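Local coordinates for protein 2-hydroxyhepta-2,4-diene-1,7-dioate isomerase (Corynebacterium glutamicum, PDB 4DBF) that binds magnesium and, as a member of the fumarylacetoacetate hydrolase (FAH) family, probably acts as a lyase that decarboxylates oxaloacetate, possibly also as an isomerase, at residues Gly87-Asp92 / Leu105-Phe110; Glu134-Leu139 / Thr256-Gly261; Pro209-Leu214 / Lys223-Ser228. All coordinates share one frame; numbering follows the deposited sequence.

Interaction 1: Gly87-Asp92 / Leu105-Phe110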
loop_
_atom_site.group_PDB
_atom_site.type_symbol
_atom_site.label_atom_id
_atom_site.label_comp_id
_atom_site.label_asym_id
_atom_site.label_seq_id
_atom_site.Cartn_x
_atom_site.Cartn_y
_atom_site.Cartn_z
ATOM N N GLY A 87 -3.472 13.819 5.302
ATOM C CA GLY A 87 -3.856 15.051 4.683
ATOM C C GLY A 87 -4.617 15.949 5.642
ATOM O O GLY A 87 -5.143 15.518 6.614
ATOM N N ARG A 88 -4.649 17.213 5.303
ATOM C CA ARG A 88 -5.238 18.248 6.119
ATOM C C ARG A 88 -4.781 18.276 7.545
ATOM O O ARG A 88 -5.578 18.467 8.388
ATOM C CB ARG A 88 -6.734 18.145 6.110
ATOM C CG ARG A 88 -7.287 18.046 4.725
ATOM C CD ARG A 88 -8.764 18.178 4.680
ATOM N NE ARG A 88 -9.462 16.945 4.897
ATOM C CZ ARG A 88 -9.853 16.154 3.939
ATOM N NH1 ARG A 88 -9.594 16.450 2.692
ATOM N NH2 ARG A 88 -10.501 15.069 4.247
ATOM N N ASN A 89 -3.503 18.104 7.782
ATOM C CA ASN A 89 -2.990 18.128 9.119
ATOM C C ASN A 89 -2.276 19.390 9.535
ATOM O O ASN A 89 -1.785 19.455 10.608
ATOM C CB ASN A 89 -2.060 16.945 9.360
ATOM C CG ASN A 89 -1.932 16.598 10.818
ATOM O OD1 ASN A 89 -2.866 16.717 11.561
ATOM N ND2 ASN A 89 -0.759 16.193 11.221
ATOM N N TYR A 90 -2.225 20.379 8.671
ATOM C CA TYR A 90 -1.551 21.621 8.974
ATOM C C TYR A 90 -2.508 22.791 9.045
ATOM O O TYR A 90 -3.229 23.057 8.151
ATOM C CB TYR A 90 -0.430 21.900 8.002
ATOM C CG TYR A 90 0.878 21.327 8.416
ATOM C CD1 TYR A 90 1.043 19.986 8.549
ATOM C CD2 TYR A 90 1.953 22.131 8.676
ATOM C CE1 TYR A 90 2.241 19.455 8.907
ATOM C CE2 TYR A 90 3.168 21.608 9.034
ATOM C CZ TYR A 90 3.302 20.255 9.158
ATOM O OH TYR A 90 4.468 19.686 9.503
ATOM N N ALA A 91 -2.509 23.432 10.181
ATOM C CA ALA A 91 -3.325 24.586 10.411
ATOM C C ALA A 91 -2.680 25.781 9.777
ATOM O O ALA A 91 -1.495 25.890 9.741
ATOM C CB ALA A 91 -3.514 24.806 11.888
ATOM N N ASP A 92 -3.516 26.658 9.250
ATOM C CA ASP A 92 -3.100 27.902 8.674
ATOM C C ASP A 92 -2.919 27.655 7.199
ATOM O O ASP A 92 -2.699 28.578 6.435
ATOM C CB ASP A 92 -1.805 28.398 9.318
ATOM C CG ASP A 92 -2.031 29.127 10.616
ATOM O OD1 ASP A 92 -2.069 30.362 10.617
ATOM O OD2 ASP A 92 -2.166 28.468 11.647
ATOM N N LEU A 105 -12.866 20.170 7.412
ATOM C CA LEU A 105 -12.707 18.752 7.259
ATOM C C LEU A 105 -11.490 18.324 8.013
ATOM O O LEU A 105 -10.469 18.932 7.939
ATOM C CB LEU A 105 -12.506 18.402 5.803
ATOM C CG LEU A 105 -13.425 18.892 4.707
ATOM C CD1 LEU A 105 -12.714 19.815 3.749
ATOM C CD2 LEU A 105 -14.073 17.735 3.963
ATOM N N PRO A 106 -11.625 17.289 8.782
ATOM C CA PRO A 106 -10.543 16.932 9.666
ATOM C C PRO A 106 -9.453 16.193 8.924
ATOM O O PRO A 106 -9.646 15.816 7.826
ATOM C CB PRO A 106 -11.212 16.045 10.667
ATOM C CG PRO A 106 -12.316 15.468 9.945
ATOM C CD PRO A 106 -12.829 16.524 9.062
ATOM N N PRO A 107 -8.321 16.033 9.558
ATOM C CA PRO A 107 -7.237 15.262 8.980
ATOM C C PRO A 107 -7.697 13.915 8.471
ATOM O O PRO A 107 -8.552 13.336 9.032
ATOM C CB PRO A 107 -6.291 15.100 10.142
ATOM C CG PRO A 107 -6.483 16.328 10.939
ATOM C CD PRO A 107 -7.956 16.533 10.879
ATOM N N THR A 108 -7.107 13.449 7.399
ATOM C CA THR A 108 -7.512 12.228 6.788
ATOM C C THR A 108 -6.285 11.417 6.407
ATOM O O THR A 108 -5.312 11.963 6.040
ATOM C CB THR A 108 -8.361 12.517 5.545
ATOM O OG1 THR A 108 -9.009 11.347 5.098
ATOM C CG2 THR A 108 -7.521 13.094 4.456
ATOM N N LEU A 109 -6.401 10.115 6.495
ATOM C CA LEU A 109 -5.349 9.203 6.181
ATOM C C LEU A 109 -5.405 8.813 4.720
ATOM O O LEU A 109 -6.433 8.684 4.176
ATOM C CB LEU A 109 -5.549 7.988 7.059
ATOM C CG LEU A 109 -4.693 6.761 7.060
ATOM C CD1 LEU A 109 -4.954 5.990 8.341
ATOM C CD2 LEU A 109 -5.064 5.928 5.874
ATOM N N PHE A 110 -4.260 8.619 4.104
ATOM C CA PHE A 110 -4.209 8.004 2.794
ATOM C C PHE A 110 -2.927 7.186 2.617
ATOM O O PHE A 110 -2.062 7.202 3.454
ATOM C CB PHE A 110 -4.437 9.018 1.674
ATOM C CG PHE A 110 -3.353 10.008 1.516
ATOM C CD1 PHE A 110 -3.315 11.113 2.277
ATOM C CD2 PHE A 110 -2.394 9.834 0.588
ATOM C CE1 PHE A 110 -2.318 12.019 2.154
ATOM C CE2 PHE A 110 -1.386 10.727 0.459
ATOM C CZ PHE A 110 -1.338 11.822 1.244
HETATM O O HOH W 1 -8.117 19.605 9.143
HETATM O O HOH W 2 -11.677 14.420 6.829
#
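Gly87 and Thr108 form an antiparallel, hydrogen-bonded beta bridge where strand 83-87 runs out beside the start of strand 108-112. Gly87 N donates to Thr108 O at 2.7 Å, and Thr108 N donates to Gly87 O. Just past the bridge, Arg88 reaches back over the incoming chain. Its CB lies 4.1 Å from Pro107 CA, and CD passes Leu105 O. NE then donates to Pro106 O at 3.1 Å, a fairly straight bond (166°) that lies in the guanidinium plane but meets the carbonyl from above its own plane. The bend at chi3 (-86°) sets the guanidinium between Thr108 CG2 over one face and Leu105 CB over the opposite face, with CZ 3.9 Å from Thr108 CG2. At the tip, Arg88 NH2 comes within 3.6 Å of Thr108 CB. It also donates to water 2, which lies within hydrogen-bonding reach of Pro106 O. Thr108 OG1 itself is bonded to the backbone O of Asp177 of the second subunit, so the bridge lies at the dimer interface. Asn89 is held by Met233 and Thr256, and its OD1 passes 3.7 Å from Pro107 CG; that same CG rests 3.4 Å from Arg88 O.

Interaction 2: Glu134-Leu139 / Thr256-Gly261. With MG (magnesium ion), chain C.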
loop_
_atom_site.group_PDB
_atom_site.type_symbol
_atom_site.label_atom_id
_atom_site.label_comp_id
_atom_site.label_asym_id
_atom_site.label_seq_id
_atom_site.Cartn_x
_atom_site.Cartn_y
_atom_site.Cartn_z
ATOM N N GLU A 134 3.133 19.333 -7.490
ATOM C CA GLU A 134 3.744 20.044 -6.383
ATOM C C GLU A 134 4.462 19.110 -5.414
ATOM O O GLU A 134 4.154 17.975 -5.324
ATOM C CB GLU A 134 2.706 20.875 -5.624
ATOM C CG GLU A 134 2.002 21.890 -6.495
ATOM C CD GLU A 134 1.065 22.819 -5.765
ATOM O OE1 GLU A 134 0.706 22.582 -4.640
ATOM O OE2 GLU A 134 0.711 23.820 -6.347
ATOM N N PHE A 135 5.402 19.655 -4.686
ATOM C CA PHE A 135 6.091 18.955 -3.650
ATOM C C PHE A 135 5.451 19.280 -2.321
ATOM O O PHE A 135 4.737 20.210 -2.204
ATOM C CB PHE A 135 7.518 19.420 -3.606
ATOM C CG PHE A 135 7.654 20.857 -3.284
ATOM C CD1 PHE A 135 7.676 21.280 -1.990
ATOM C CD2 PHE A 135 7.696 21.792 -4.278
ATOM C CE1 PHE A 135 7.773 22.599 -1.699
ATOM C CE2 PHE A 135 7.814 23.114 -3.991
ATOM C CZ PHE A 135 7.851 23.513 -2.697
ATOM N N GLU A 136 5.756 18.490 -1.324
ATOM C CA GLU A 136 5.352 18.804 0.018
ATOM C C GLU A 136 6.407 18.239 0.941
ATOM O O GLU A 136 6.571 17.085 0.982
ATOM C CB GLU A 136 4.023 18.157 0.378
ATOM C CG GLU A 136 2.873 18.308 -0.578
ATOM C CD GLU A 136 1.563 17.798 -0.019
ATOM O OE1 GLU A 136 1.547 16.770 0.597
ATOM O OE2 GLU A 136 0.554 18.427 -0.229
ATOM N N GLY A 137 7.106 19.074 1.667
ATOM C CA GLY A 137 8.058 18.592 2.628
ATOM C C GLY A 137 7.408 18.188 3.914
ATOM O O GLY A 137 6.699 18.943 4.476
ATOM N N GLU A 138 7.701 16.985 4.376
ATOM C CA GLU A 138 7.098 16.460 5.568
ATOM C C GLU A 138 8.041 15.713 6.454
ATOM O O GLU A 138 8.929 15.073 6.013
ATOM C CB GLU A 138 5.888 15.564 5.264
ATOM C CG GLU A 138 5.041 16.032 4.123
ATOM C CD GLU A 138 3.689 15.353 3.985
ATOM O OE1 GLU A 138 3.258 14.588 4.793
ATOM O OE2 GLU A 138 3.035 15.625 3.019
ATOM N N LEU A 139 7.796 15.808 7.728
ATOM C CA LEU A 139 8.429 14.950 8.674
ATOM C C LEU A 139 7.862 13.538 8.561
ATOM O O LEU A 139 6.701 13.344 8.583
ATOM C CB LEU A 139 8.221 15.475 10.070
ATOM C CG LEU A 139 8.897 14.663 11.132
ATOM C CD1 LEU A 139 10.403 14.710 11.034
ATOM C CD2 LEU A 139 8.397 15.102 12.486
ATOM N N THR A 256 3.706 12.839 8.039
ATOM C CA THR A 256 2.879 13.524 9.090
ATOM C C THR A 256 2.229 14.858 8.633
ATOM O O THR A 256 1.529 15.548 9.422
ATOM C CB THR A 256 3.702 13.734 10.403
ATOM O OG1 THR A 256 4.848 14.551 10.123
ATOM C CG2 THR A 256 4.174 12.357 10.927
ATOM N N GLY A 257 2.492 15.279 7.404
ATOM C CA GLY A 257 1.689 16.340 6.803
ATOM C C GLY A 257 2.477 17.569 6.400
ATOM O O GLY A 257 3.710 17.636 6.592
ATOM N N SER A 258 1.758 18.528 5.796
ATOM C CA SER A 258 2.350 19.764 5.270
ATOM C C SER A 258 1.215 20.727 4.919
ATOM O O SER A 258 0.063 20.303 4.802
ATOM C CB SER A 258 3.172 19.506 4.013
ATOM O OG SER A 258 2.380 19.154 2.925
ATOM N N PRO A 259 1.554 21.999 4.651
ATOM C CA PRO A 259 0.541 22.896 4.039
ATOM C C PRO A 259 0.125 22.232 2.762
ATOM O O PRO A 259 0.963 21.595 2.115
ATOM C CB PRO A 259 1.347 24.175 3.671
ATOM C CG PRO A 259 2.468 24.185 4.563
ATOM C CD PRO A 259 2.816 22.703 4.931
ATOM N N ALA A 260 -1.140 22.381 2.387
ATOM C CA ALA A 260 -1.762 21.729 1.237
ATOM C C ALA A 260 -1.502 22.367 -0.152
ATOM O O ALA A 260 -2.053 21.896 -1.172
ATOM C CB ALA A 260 -3.235 21.667 1.464
ATOM N N GLY A 261 -0.685 23.405 -0.202
ATOM C CA GLY A 261 -0.343 24.013 -1.481
ATOM C C GLY A 261 1.009 24.665 -1.496
ATOM O O GLY A 261 1.275 25.571 -0.694
HETATM MG MG MG C . 1.056 15.440 2.231
HETATM O O HOH W 3 0.791 13.983 3.803
HETATM O O HOH W 4 5.140 17.089 8.723
HETATM O O HOH W 5 0.663 17.131 3.308
HETATM O O HOH W 6 -0.974 15.312 1.888
#
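Ser258 never touches the magnesium ion held by Glu136 and Glu138, yet it fixes one of the metal's waters. Water 5, a magnesium ligand, donates to Ser258 OG at 2.7 Å, and OG in turn donates to Pro259 O. This second-shell chain sets both the hydroxyl and the water. With chi1 at 69°, OG points at the Glu136 side chain and approaches its CB to 3.2 Å. The ion is bound by Glu136 OE1 at 2.2 Å and Glu138 OE2 at 2.1 Å; waters 3, 5 and 6 and Asp167 bring the ligands to six. The two carboxylate oxygens are close because they share the metal. Glu138 uses its other oxygen, OE1, to accept from water 3 and, weakly, from Gly257 N, so both oxygens of the carboxylate are engaged. At the far end Leu139 O is gripped twice by one residue, by Thr256 N at 3.1 Å and by Thr256 OG1 at 2.7 Å. Water 4 ties that hydroxyl to Leu139 N and Gly257 O. Arg171 makes salt bridges to both Glu134 and Glu136, which probably offsets part of the negative charge gathered here. The glutamates lie along strand 133-143, which is interrupted near Glu136 and pairs antiparallel with both strand 159-170, the bearer of Asp167, and strand 253-255, while helix 235-243 packs on Thr256.

Interaction 3: Pro209-Leu214 / Lys223-Ser228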
loop_
_atom_site.group_PDB
_atom_site.type_symbol
_atom_site.label_atom_id
_atom_site.label_comp_id
_atom_site.label_asym_id
_atom_site.label_seq_id
_atom_site.Cartn_x
_atom_site.Cartn_y
_atom_site.Cartn_z
ATOM N N PRO A 209 11.181 23.777 12.091
ATOM C CA PRO A 209 11.016 24.450 10.819
ATOM C C PRO A 209 11.142 23.392 9.701
ATOM O O PRO A 209 11.961 22.509 9.804
ATOM C CB PRO A 209 12.209 25.415 10.764
ATOM C CG PRO A 209 12.813 25.419 12.160
ATOM C CD PRO A 209 12.472 24.124 12.748
ATOM N N ILE A 210 10.289 23.414 8.690
ATOM C CA ILE A 210 10.451 22.484 7.579
ATOM C C ILE A 210 10.447 23.342 6.326
ATOM O O ILE A 210 9.444 23.993 6.050
ATOM C CB ILE A 210 9.313 21.473 7.543
ATOM C CG1 ILE A 210 9.365 20.545 8.763
ATOM C CG2 ILE A 210 9.361 20.653 6.217
ATOM C CD1 ILE A 210 8.094 19.723 8.928
ATOM N N LYS A 211 11.575 23.405 5.620
ATOM C CA LYS A 211 11.724 24.359 4.549
ATOM C C LYS A 211 11.946 23.618 3.254
ATOM O O LYS A 211 12.487 22.492 3.288
ATOM C CB LYS A 211 12.883 25.305 4.839
ATOM C CG LYS A 211 12.534 26.271 6.011
ATOM C CD LYS A 211 13.738 27.139 6.464
ATOM C CE LYS A 211 13.230 28.257 7.414
ATOM N NZ LYS A 211 14.272 29.264 7.549
ATOM N N ALA A 212 11.521 24.213 2.132
ATOM C CA ALA A 212 11.780 23.646 0.823
ATOM C C ALA A 212 12.210 24.745 -0.146
ATOM O O ALA A 212 11.597 25.822 -0.200
ATOM C CB ALA A 212 10.548 22.949 0.302
ATOM N N ARG A 213 13.273 24.467 -0.874
ATOM C CA ARG A 213 13.811 25.389 -1.851
ATOM C C ARG A 213 13.697 24.760 -3.228
ATOM O O ARG A 213 14.232 23.640 -3.450
ATOM C CB ARG A 213 15.269 25.697 -1.509
ATOM C CG ARG A 213 15.375 26.470 -0.176
ATOM C CD ARG A 213 16.797 26.644 0.307
ATOM N NE ARG A 213 16.782 27.473 1.509
ATOM C CZ ARG A 213 16.666 27.017 2.752
ATOM N NH1 ARG A 213 16.567 25.700 3.012
ATOM N NH2 ARG A 213 16.649 27.888 3.743
ATOM N N LEU A 214 13.001 25.470 -4.122
ATOM C CA LEU A 214 12.820 25.058 -5.489
ATOM C C LEU A 214 13.752 25.850 -6.389
ATOM O O LEU A 214 13.706 27.087 -6.407
ATOM C CB LEU A 214 11.382 25.297 -5.961
ATOM C CG LEU A 214 10.930 24.894 -7.377
ATOM C CD1 LEU A 214 11.017 23.380 -7.666
ATOM C CD2 LEU A 214 9.482 25.387 -7.658
ATOM N N LYS A 223 9.968 28.038 -1.062
ATOM C CA LYS A 223 8.613 27.855 -1.559
ATOM C C LYS A 223 7.777 27.033 -0.588
ATOM O O LYS A 223 6.590 26.795 -0.804
ATOM C CB LYS A 223 8.669 27.233 -2.960
ATOM C CG LYS A 223 9.162 28.206 -4.055
ATOM C CD LYS A 223 8.136 29.319 -4.315
ATOM C CE LYS A 223 8.500 30.160 -5.535
ATOM N NZ LYS A 223 7.311 30.897 -6.053
ATOM N N GLN A 224 8.393 26.702 0.533
ATOM C CA GLN A 224 7.732 26.175 1.715
ATOM C C GLN A 224 8.488 26.530 2.986
ATOM O O GLN A 224 9.657 26.373 3.063
ATOM C CB GLN A 224 7.495 24.658 1.663
ATOM C CG GLN A 224 6.746 24.102 2.862
ATOM C CD GLN A 224 6.773 22.582 2.971
ATOM O OE1 GLN A 224 6.693 22.036 4.036
ATOM N NE2 GLN A 224 6.860 21.922 1.866
ATOM N N ASP A 225 7.758 26.982 3.980
ATOM C CA ASP A 225 8.329 27.480 5.189
ATOM C C ASP A 225 7.321 27.239 6.294
ATOM O O ASP A 225 6.597 28.123 6.677
ATOM C CB ASP A 225 8.566 28.965 5.010
ATOM C CG ASP A 225 9.434 29.569 6.069
ATOM O OD1 ASP A 225 9.954 28.883 6.928
ATOM O OD2 ASP A 225 9.601 30.781 6.018
ATOM N N SER A 226 7.287 26.014 6.772
ATOM C CA SER A 226 6.306 25.553 7.714
ATOM C C SER A 226 6.964 25.108 9.020
ATOM O O SER A 226 8.145 25.162 9.158
ATOM C CB SER A 226 5.508 24.409 7.092
ATOM O OG SER A 226 6.319 23.328 6.764
ATOM N N ASN A 227 6.170 24.692 9.978
ATOM C CA ASN A 227 6.710 24.237 11.236
ATOM C C ASN A 227 5.871 23.124 11.782
ATOM O O ASN A 227 4.695 23.179 11.674
ATOM C CB ASN A 227 6.791 25.390 12.202
ATOM C CG ASN A 227 7.608 25.079 13.407
ATOM O OD1 ASN A 227 7.209 24.323 14.238
ATOM N ND2 ASN A 227 8.738 25.705 13.516
ATOM N N SER A 228 6.487 22.101 12.348
ATOM C CA SER A 228 5.729 20.972 12.918
ATOM C C SER A 228 4.742 21.377 13.998
ATOM O O SER A 228 3.852 20.623 14.359
ATOM C CB SER A 228 6.674 19.926 13.483
ATOM O OG SER A 228 7.235 20.419 14.658
#
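Ile210 and Ser226 face each other as a hydrogen-bonded pair in the hairpin formed by strands 209-216 and 219-227. Ile210 N donates to Ser226 O at 2.8 Å, and Ser226 N answers with an almost straight bond to Ile210 O. Two residues on, Ala212 N bonds to Gln224 O, but Ala212 O then faces two residues at once: it accepts a bond from Lys223 N at 2.9 Å and a weak one from Gln224 N. That is a classic beta bulge, and it puts an extra residue into the second strand.

Side chains alternate between two faces. On one lie Ile210, Ala212, Gln224 and Ser226. The Ser226 chi1 of 61° folds OG back over its own backbone, toward the opposing strand, where it sits 3.6 Å from Ile210 CB. Ala212 CB and Gln224 CB meet at 3.8 Å, and the extended Gln224 chain runs alongside Ile210. Phe135 of strand 133-143 packs against Ala212 and Gln224 on this face.

On the other face, Lys211 and Asp225 run alongside each other in the same direction. Asp225 CG stands opposite its own backbone N (chi1 -167°), which carries OD1 across to 3.4 Å from Lys211 CE. The ammonium overshoots: Lys211 NZ stays 4.4 Å from Asp225 OD1, too far for a salt bridge. Beside them, Asn227 leans toward the Pro209 ring, its amide held by Asn207 and Asn229. Lys223 CG, set beside the backbone N by chi1 (-72°), meets Leu214 CB; the bend at chi2 then turns the chain away, and NZ forms a salt bridge with Glu263.

The grip between these strands is therefore mostly backbone hydrogen bonding and aliphatic contact, with the Lys211-Asp225 attraction probably adding only a modest, long-range term.

How the interactions relate
Interaction 2 is the most buried of the three and holds the metal; interactions 1 and 3 are partly buried, and interaction 1 alone reaches the second subunit. Carboxylates, waters and magnesium dominate interaction 2, whereas interaction 3 relies on strand pairing and interaction 1 mixes one bridge with arginine and proline contacts. Asn89 ND2 of interaction 1 probably bonds to Thr256 O of interaction 2. Tyr90, on segment 87-92 but not part of the contact there, reaches both other interactions: its ring packs on Gly257, Ser258 and Asn227, its hydroxyl on Ile210 CD1. The side chain of Phe110 comes to about 4 Å from the magnesium ion, while Phe135 couples 134-139 to the hairpin in a separate five-stranded sheet.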